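Long-range contact in putative superoxide reductase (Thermotoga maritima, PDB 3QZB), which probably reduces superoxide to hydrogen peroxide at an iron centre, using electrons delivered by rubredoxin: residues Ile47-Val51 with Pro107-Thr111. Residues are numbered along the deposited sequence; the frame is centred on the assembly and turned at random. Where two conformers were deposited one is given.
Sequences IVVTV and PTVTT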
loop_
_atom_site.group_PDB
_atom_site.type_symbol
_atom_site.label_atom_id
_atom_site.label_comp_id
_atom_site.label_asym_id
_atom_site.label_seq_id
_atom_site.Cartn_x
_atom_site.Cartn_y
_atom_site.Cartn_z
ATOM N N ILE A 47 -10.342 10.150 13.146
ATOM C CA ILE A 47 -9.079 9.821 13.766
ATOM C C ILE A 47 -7.958 10.509 12.995
ATOM O O ILE A 47 -7.782 10.310 11.805
ATOM C CB ILE A 47 -8.828 8.300 13.779
ATOM C CG1 ILE A 47 -9.949 7.547 14.492
ATOM C CG2 ILE A 47 -7.471 7.983 14.405
ATOM C CD1 ILE A 47 -9.828 5.998 14.336
ATOM N N VAL A 48 -7.269 11.406 13.718
ATOM C CA VAL A 48 -6.094 12.088 13.150
ATOM C C VAL A 48 -4.862 11.423 13.737
ATOM O O VAL A 48 -4.771 11.175 14.949
ATOM C CB VAL A 48 -6.088 13.597 13.467
ATOM C CG1 VAL A 48 -4.956 14.285 12.686
ATOM C CG2 VAL A 48 -7.422 14.233 13.125
ATOM N N VAL A 49 -3.892 11.118 12.870
ATOM C CA VAL A 49 -2.596 10.609 13.357
ATOM C C VAL A 49 -1.498 11.461 12.699
ATOM O O VAL A 49 -1.534 11.709 11.503
ATOM C CB VAL A 49 -2.373 9.136 13.045
ATOM C CG1 VAL A 49 -1.105 8.656 13.718
ATOM C CG2 VAL A 49 -3.571 8.279 13.457
ATOM N N THR A 50 -0.572 11.936 13.536
ATOM C CA THR A 50 0.495 12.846 13.100
ATOM C C THR A 50 1.827 12.400 13.661
ATOM O O THR A 50 1.957 12.143 14.841
ATOM C CB THR A 50 0.203 14.267 13.615
ATOM O OG1 THR A 50 -1.139 14.652 13.256
ATOM C CG2 THR A 50 1.193 15.285 13.067
ATOM N N VAL A 51 2.832 12.304 12.799
ATOM C CA VAL A 51 4.238 12.139 13.273
ATOM C C VAL A 51 4.868 13.544 13.165
ATOM O O VAL A 51 4.673 14.258 12.220
ATOM C CB VAL A 51 4.990 11.110 12.415
ATOM C CG1 VAL A 51 6.465 11.019 12.821
ATOM C CG2 VAL A 51 4.323 9.723 12.536
ATOM N N PRO A 107 3.558 13.808 7.073
ATOM C CA PRO A 107 3.048 12.607 7.759
ATOM C C PRO A 107 1.959 12.913 8.781
ATOM O O PRO A 107 2.104 12.798 9.979
ATOM C CB PRO A 107 4.276 11.993 8.390
ATOM C CG PRO A 107 5.116 13.187 8.743
ATOM C CD PRO A 107 4.907 14.157 7.573
ATOM N N THR A 108 0.823 13.303 8.189
ATOM C CA THR A 108 -0.395 13.703 8.873
ATOM C C THR A 108 -1.507 13.038 8.090
ATOM O O THR A 108 -1.492 13.050 6.870
ATOM C CB THR A 108 -0.552 15.260 8.933
ATOM O OG1 THR A 108 0.615 15.842 9.488
ATOM C CG2 THR A 108 -1.778 15.640 9.796
ATOM N N VAL A 109 -2.442 12.398 8.787
ATOM C CA VAL A 109 -3.591 11.827 8.084
ATOM C C VAL A 109 -4.829 11.905 8.984
ATOM O O VAL A 109 -4.749 11.706 10.167
ATOM C CB VAL A 109 -3.307 10.393 7.564
ATOM C CG1 VAL A 109 -3.114 9.400 8.735
ATOM C CG2 VAL A 109 -4.422 9.942 6.567
ATOM N N THR A 110 -5.962 12.134 8.326
ATOM C CA THR A 110 -7.272 11.991 8.984
ATOM C C THR A 110 -8.039 10.906 8.237
ATOM O O THR A 110 -8.235 10.972 7.038
ATOM C CB THR A 110 -8.079 13.270 8.930
ATOM O OG1 THR A 110 -7.281 14.337 9.472
ATOM C CG2 THR A 110 -9.384 13.127 9.734
ATOM N N THR A 111 -8.447 9.891 8.985
ATOM C CA THR A 111 -9.269 8.769 8.516
ATOM C C THR A 111 -10.552 8.740 9.344
ATOM O O THR A 111 -10.622 9.306 10.441
ATOM C CB THR A 111 -8.453 7.468 8.611
ATOM O OG1 THR A 111 -9.114 6.377 7.974
ATOM C CG2 THR A 111 -8.133 7.042 9.989
HETATM O O HOH W 1 3.257 15.835 10.408
#
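Val109 O takes the N-H of Val49 at 2.9 Å and also meets Val48 CA in a CA-H...O contact at 3.3 Å. The two segments are an antiparallel pair in the sheet that has three strands within this chain, one half of the immunoglobulin-like beta-sandwich. Residues 47-51 form part of the middle strand, and 31-34 flanks them on the other edge. Ile47 with Thr111 and Val49 with Val109 are hydrogen-bonded pairs, each joined by two N-H...O bonds. The shortest runs from Ile47 N to Thr111 O, 2.8 Å and nearly straight at 175°. A fifth bond, Val51 N to Pro107 O, ties the end near the iron, where the Val51 side chain comes within about 7 Å of the metal.

Ile47, Val49, Val109 and Thr111 share one face. Val49 packs there on Ile68, Val70 and Ala123 of the facing sheet, and Thr111 OG1 is hydrogen-bonded to Tyr86 OH. Thr111 CG2 lies between its own N and carbonyl carbon, which brings it 4.1 Å from Ile47 CB.

Val48, Thr50, Thr108 and Thr110 share the other face, in two non-hydrogen-bonded pairs. Val48 crosses Thr110 at a slant, its CG2 3.7 Å from Thr110 OG1. Replacing Val48 by alanine removes both methyls and would probably leave a gap beside Thr110, whose side chain would lose this apolar neighbour. Thr110 also pairs with a strand of a second subunit, so the sheet continues across that interface.

Thr50 and Thr108 lie side by side and point the same way. In the conformer given for Thr108, each hydroxyl oxygen faces the other's methyl, as both have CG2 anti to N and OG1 beside it (chi1 near -53°). In the same conformer, one water that donates to Val51 O also hydrogen-bonds Thr108 OG1, at 2.8 Å from each oxygen.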